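Local coordinates for DNA polymerase III, gamma subunit-related protein (Thermotoga maritima, PDB 2GNO) that probably binds DNA and is related to the gamma and delta' subunits of the bacterial DNA polymerase III clamp loader, at residues S218-S222 / K223-A227; A241-L244 / I245-T249; N283-T286 / L287-I290. One frame throughout, in Å; residues are numbered along the deposited sequence. Where two conformers were deposited one is given.

Interaction 1: residues S218-S222 / K223-A227; sequences SKVES and KEFFA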
# COMPACT_ATOMS: atom_id res chain seq x y z
N SER A 218 6.73 14.73 19.47
CA SER A 218 7.74 15.77 19.26
C SER A 218 7.54 17.02 20.14
O SER A 218 8.51 17.59 20.65
CB SER A 218 7.72 16.19 17.78
OG SER A 218 8.75 17.14 17.51
N LYS A 219 6.29 17.44 20.34
CA LYS A 219 5.96 18.65 21.09
C LYS A 219 5.46 18.53 22.53
O LYS A 219 5.35 19.56 23.20
CB LYS A 219 4.91 19.45 20.32
CG LYS A 219 5.32 19.90 18.92
CD LYS A 219 6.54 20.80 18.90
CE LYS A 219 6.77 21.35 17.50
NZ LYS A 219 7.94 22.26 17.40
N VAL A 220 5.08 17.35 22.99
CA VAL A 220 4.60 17.22 24.37
C VAL A 220 5.65 17.75 25.34
O VAL A 220 6.83 17.60 25.09
CB VAL A 220 4.25 15.76 24.73
CG1 VAL A 220 5.45 14.80 24.59
CG2 VAL A 220 3.66 15.68 26.12
N GLU A 221 5.24 18.41 26.42
CA GLU A 221 6.21 18.94 27.37
C GLU A 221 7.03 17.77 27.95
O GLU A 221 6.52 16.66 28.15
CB GLU A 221 5.55 19.82 28.43
CG GLU A 221 4.66 19.10 29.39
CD GLU A 221 3.87 20.05 30.28
OE1 GLU A 221 4.21 21.25 30.37
OE2 GLU A 221 2.91 19.57 30.91
N SER A 222 8.31 18.03 28.18
CA SER A 222 9.28 17.04 28.66
C SER A 222 8.75 16.15 29.81
O SER A 222 8.85 14.92 29.76
CB SER A 222 10.59 17.77 28.97
OG SER A 222 11.67 16.91 29.21
N LYS A 223 8.17 16.80 30.81
CA LYS A 223 7.57 16.12 31.97
C LYS A 223 6.48 15.10 31.62
O LYS A 223 6.31 14.12 32.35
CB LYS A 223 6.96 17.18 32.91
CG LYS A 223 6.20 16.67 34.14
CD LYS A 223 5.63 17.81 34.95
CE LYS A 223 4.80 17.31 36.12
NZ LYS A 223 4.38 18.42 37.00
N GLU A 224 5.76 15.31 30.52
CA GLU A 224 4.63 14.46 30.10
C GLU A 224 4.92 13.49 28.95
O GLU A 224 4.03 12.76 28.57
CB GLU A 224 3.41 15.35 29.74
CG GLU A 224 2.97 16.35 30.82
CD GLU A 224 2.56 15.72 32.15
OE1 GLU A 224 2.26 14.50 32.19
OE2 GLU A 224 2.52 16.46 33.17
N PHE A 225 6.14 13.43 28.43
CA PHE A 225 6.46 12.51 27.35
C PHE A 225 6.13 11.04 27.65
O PHE A 225 5.49 10.39 26.84
CB PHE A 225 7.93 12.59 26.95
CG PHE A 225 8.31 11.66 25.83
CD1 PHE A 225 8.73 10.35 26.10
CD2 PHE A 225 8.25 12.08 24.52
CE1 PHE A 225 9.07 9.50 25.06
CE2 PHE A 225 8.61 11.24 23.48
CZ PHE A 225 9.02 9.96 23.75
N PHE A 226 6.63 10.52 28.77
CA PHE A 226 6.35 9.11 29.11
C PHE A 226 4.92 8.82 29.49
O PHE A 226 4.52 7.66 29.41
CB PHE A 226 7.37 8.49 30.09
CG PHE A 226 8.64 8.08 29.40
CD1 PHE A 226 8.67 6.93 28.64
CD2 PHE A 226 9.77 8.85 29.48
CE1 PHE A 226 9.82 6.55 27.96
CE2 PHE A 226 10.93 8.46 28.82
CZ PHE A 226 10.95 7.31 28.06
N ALA A 227 4.16 9.84 29.87
CA ALA A 227 2.76 9.66 30.18
C ALA A 227 2.10 9.36 28.84
O ALA A 227 1.33 8.40 28.74
CB ALA A 227 2.18 10.90 30.84
O HOH W 1 8.43 12.25 30.64

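Interaction 2: residues A241-L244 / I245-T249; sequences AFLL and IQRLT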
# COMPACT_ATOMS: atom_id res chain seq x y z
N ALA A 241 1.26 -2.89 17.48
CA ALA A 241 2.44 -2.15 17.87
C ALA A 241 3.52 -2.33 16.81
O ALA A 241 4.15 -1.33 16.40
CB ALA A 241 2.93 -2.57 19.24
N PHE A 242 3.73 -3.56 16.33
CA PHE A 242 4.72 -3.80 15.26
C PHE A 242 4.35 -2.97 14.01
O PHE A 242 5.22 -2.29 13.43
CB PHE A 242 4.86 -5.30 14.95
CG PHE A 242 5.85 -5.60 13.85
CD1 PHE A 242 7.22 -5.56 14.11
CD2 PHE A 242 5.43 -5.94 12.58
CE1 PHE A 242 8.14 -5.81 13.10
CE2 PHE A 242 6.35 -6.21 11.57
CZ PHE A 242 7.71 -6.14 11.83
N LEU A 243 3.07 -2.99 13.64
CA LEU A 243 2.56 -2.22 12.50
C LEU A 243 2.77 -0.72 12.70
O LEU A 243 3.17 -0.05 11.76
CB LEU A 243 1.05 -2.48 12.27
CG LEU A 243 0.31 -1.69 11.16
CD1 LEU A 243 0.99 -1.75 9.79
CD2 LEU A 243 -1.14 -2.17 11.06
N LEU A 244 2.47 -0.21 13.89
CA LEU A 244 2.66 1.22 14.17
C LEU A 244 4.15 1.55 14.09
O LEU A 244 4.52 2.56 13.51
CB LEU A 244 2.08 1.59 15.54
CG LEU A 244 2.06 3.06 15.98
CD1 LEU A 244 1.35 3.99 15.01
CD2 LEU A 244 1.45 3.17 17.35
N ILE A 245 5.01 0.69 14.64
CA ILE A 245 6.47 0.90 14.56
C ILE A 245 6.92 1.05 13.12
O ILE A 245 7.61 2.01 12.79
CB ILE A 245 7.25 -0.25 15.24
CG1 ILE A 245 7.10 -0.12 16.75
CG2 ILE A 245 8.77 -0.21 14.87
CD1 ILE A 245 7.60 -1.32 17.52
N GLN A 246 6.50 0.12 12.27
CA GLN A 246 6.84 0.16 10.85
C GLN A 246 6.38 1.45 10.19
O GLN A 246 7.17 2.12 9.54
CB GLN A 246 6.26 -1.07 10.12
CG GLN A 246 6.88 -2.40 10.54
CD GLN A 246 8.37 -2.49 10.26
OE1 GLN A 246 8.89 -1.75 9.42
NE2 GLN A 246 9.06 -3.39 10.95
N ARG A 247 5.13 1.82 10.41
CA ARG A 247 4.60 3.05 9.82
C ARG A 247 5.30 4.29 10.30
O ARG A 247 5.61 5.15 9.49
CB ARG A 247 3.13 3.21 10.10
CG ARG A 247 2.34 2.16 9.47
CD ARG A 247 0.91 2.34 9.72
NE ARG A 247 0.41 3.51 9.02
CZ ARG A 247 -0.88 3.77 8.82
NH1 ARG A 247 -1.83 2.93 9.23
NH2 ARG A 247 -1.21 4.85 8.16
N LEU A 248 5.53 4.39 11.61
CA LEU A 248 6.19 5.57 12.15
C LEU A 248 7.65 5.64 11.68
O LEU A 248 8.12 6.73 11.34
CB LEU A 248 6.09 5.61 13.68
CG LEU A 248 4.69 5.73 14.29
CD1 LEU A 248 4.81 5.89 15.79
CD2 LEU A 248 3.92 6.91 13.72
N THR A 249 8.34 4.50 11.65
CA THR A 249 9.73 4.44 11.19
C THR A 249 9.84 5.00 9.78
O THR A 249 10.73 5.80 9.51
CB THR A 249 10.27 3.01 11.27
OG1 THR A 249 10.28 2.61 12.64
CG2 THR A 249 11.69 2.92 10.73

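Interaction 3: residues N283-T286 / L287-I290; sequences NKLT and LMNI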
# COMPACT_ATOMS: atom_id res chain seq x y z
N ASN A 283 9.00 -4.44 21.09
CA ASN A 283 8.16 -3.33 20.61
C ASN A 283 8.33 -2.00 21.36
O ASN A 283 8.67 -0.97 20.74
CB ASN A 283 6.66 -3.73 20.57
CG ASN A 283 6.34 -4.80 19.50
OD1 ASN A 283 7.10 -5.05 18.57
ND2 ASN A 283 5.15 -5.41 19.63
N LYS A 284 8.13 -2.02 22.68
CA LYS A 284 8.23 -0.79 23.51
C LYS A 284 9.60 -0.13 23.47
O LYS A 284 9.69 1.09 23.37
CB LYS A 284 7.80 -1.06 24.96
CG LYS A 284 6.32 -1.42 25.08
CD LYS A 284 5.89 -1.65 26.53
CE LYS A 284 4.43 -2.12 26.59
NZ LYS A 284 3.93 -2.33 27.98
N LEU A 285 10.65 -0.93 23.54
CA LEU A 285 12.01 -0.38 23.46
C LEU A 285 12.23 0.26 22.08
O LEU A 285 12.80 1.34 21.99
CB LEU A 285 13.04 -1.48 23.66
CG LEU A 285 14.51 -1.13 23.64
CD1 LEU A 285 14.88 -0.21 24.81
CD2 LEU A 285 15.30 -2.43 23.69
N THR A 286 11.79 -0.42 21.02
CA THR A 286 11.96 0.11 19.67
C THR A 286 11.15 1.40 19.46
O THR A 286 11.68 2.37 18.91
CB THR A 286 11.61 -0.93 18.58
OG1 THR A 286 12.42 -2.11 18.74
CG2 THR A 286 11.82 -0.36 17.19
N LEU A 287 9.88 1.39 19.88
CA LEU A 287 9.00 2.56 19.74
C LEU A 287 9.61 3.76 20.48
O LEU A 287 9.70 4.84 19.94
CB LEU A 287 7.59 2.26 20.24
CG LEU A 287 6.50 3.35 20.02
CD1 LEU A 287 6.27 3.61 18.56
CD2 LEU A 287 5.21 2.91 20.66
N MSE A 288 10.06 3.53 21.71
CA MSE A 288 10.70 4.55 22.51
C MSE A 288 11.87 5.19 21.79
O MSE A 288 12.00 6.41 21.76
CB MSE A 288 11.26 3.94 23.80
CG MSE A 288 11.80 4.99 24.73
SE MSE A 288 12.45 4.19 26.31
CE MSE A 288 14.11 3.34 25.67
N ASN A 289 12.72 4.35 21.21
CA ASN A 289 13.90 4.83 20.49
C ASN A 289 13.59 5.62 19.22
O ASN A 289 14.20 6.64 19.03
CB ASN A 289 14.87 3.67 20.23
CG ASN A 289 15.55 3.15 21.52
OD1 ASN A 289 15.93 3.92 22.42
ND2 ASN A 289 15.79 1.85 21.56
N ILE A 290 12.66 5.16 18.37
CA ILE A 290 12.35 5.90 17.13
C ILE A 290 11.73 7.27 17.45
O ILE A 290 12.08 8.28 16.84
CB ILE A 290 11.46 5.09 16.12
CG1 ILE A 290 10.01 4.87 16.61
CG2 ILE A 290 12.12 3.75 15.78
CD1 ILE A 290 9.12 4.16 15.60

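Interaction 1: residues S218-S222 / K223-A227
Val220 sets CG2 anti to its backbone nitrogen and CG1 between that nitrogen and the carbonyl carbon (chi1 59°), which sends the two methyls to different neighbours. CG2 meets CB of Glu224 at 3.6 Å, while CG1 lies against the backbone and ring of Phe225, 3.9 Å from its CD2; the valine crosses both side chains at about a right angle. These contacts lie in the short connection between helix 203-219 and helix 225-235 in the C-terminal domain, where the amide N of Glu224 donates to Glu221 O at 2.8 Å and closes a turn. A weak bond runs from Phe225 N to Ser222 O at 3.4 Å. A water donates to Ser222 O (2.8 Å) and accepts from Phe226 N (3.1 Å), tying the turn to the following helix. Glu221 and Glu224 run side by side in the same direction, their carboxylate planes 39° apart and OE2 of Glu221 3.9 Å from OE2 of Glu224, so each charge may make the other costlier to carry. Arg295 of helix 283-298 donates to Val220 O, and a bound 2-ethoxyethanol, probably from the crystallisation liquor, lies beside the Val220 side chain.

Interaction 2: residues A241-L244 / I245-T249
The carbonyl oxygen of Ile245 is gripped twice by Thr249, by the amide N at 2.8 Å and by the hydroxyl OG1, which donates to it at 2.7 Å. The hydroxyl comes from above the carbonyl plane, 43° out of it, and in this way a buried threonine satisfies its polar group within its own helix. One turn earlier Ile245 N donates to Ala241 O at 2.8 Å, and the amides of Gln246, Arg247 and Leu248 repeat the pattern with Phe242 O, Leu243 O and Leu244 O, as expected in the regular alpha-helix 239-254. This helix belongs to the helical C-terminal domain and packs against helices 203-219, 261-274 and 283-298. Side chains four residues apart pair along its surface. Phe242, whose CG stands anti to the backbone N (chi1 180°), turns a ring face to Gln246, and CG of Gln246 makes a CH-pi contact 4.2 Å from the centroid of that ring. The glutamine bends at chi2, and its amide continues on the same face, with NE2 above and just outside the rim, 3.2 Å from Phe242 CZ, the two planes 61° apart. NE2 is hydrogen-bonded to Ile273 O of helix 261-274, which limits how the amide can rotate. Leu243 and Arg247 lie alongside each other, pointing the same way, with Leu243 CD1 4.1 Å from Arg247 CD; farther out, NH1 of the arginine donates to Ser201 O. On the buried flank Leu244 CD1 rests 3.8 Å from CG of Leu248, and both leucines also touch Cys210 of helix 203-219.

Interaction 3: residues N283-T286 / L287-I290
Asn289 leans back along its helix onto the carbonyl of Leu285. Its CB passes 3.6 Å from Leu285 O; CG, held beside the backbone N and anti to the carbonyl carbon (chi1 -70°), comes to 3.3 Å from the same oxygen. At the tip ND2 approaches Leu285 O to 3.1 Å, but the angle is too poor for a hydrogen bond, and it also lies 3.9 Å from CG of Leu285. The bond that does form to this carbonyl comes from the backbone, Asn289 N to Leu285 O at 3.1 Å. It is one of four successive i to i+4 bonds in the first turns of helix 283-298, beginning with Leu287 N to Asn283 O at 2.8 Å. An alanine here would keep that backbone bond but is likely to leave the carbonyl of Leu285 without the amide group beside it and to open a gap against Phe269 of helix 261-274. Met288, deposited as selenomethionine, runs extended to SE and bends there (chi3 73°), which carries CE to 3.7 Å from CD1 of Leu285, the two side chains crossing at a slant. On another flank CG2 of Ile290 sits 3.4 Å from Thr286 O, which accepts from the amide of Ile290, and the hydroxyl of Thr286 is bonded to Asn282 O, just before the helix. With its polar atom paired locally, Thr286 can sit buried against Ile245 and Ile273. Across this contact, then, hydrogen bonding is the work of the backbone, and the side chains add mainly van der Waals contact.

In the fold
All three contacts lie in the C-terminal helical domain, on the same side of the chain's centre, and follow one another along the sequence. Interaction 1 turns helix 203-219 into helix 225-235, interaction 2 lies within helix 239-254, and interaction 3 opens helix 283-298. That last helix packs between the other two sites: its Met288 SE lies 3.9 Å from Phe226 CZ, and its Thr286 CG2 lies 3.8 Å from Ile245 CG2. Centres of interactions 2 and 3 are about 10 Å apart, those of 1 and 3 about 15 Å, whereas 1 and 2 do not touch. In related clamp-loader subunits the C-terminal helical domains assemble into a collar; this domain may be its counterpart.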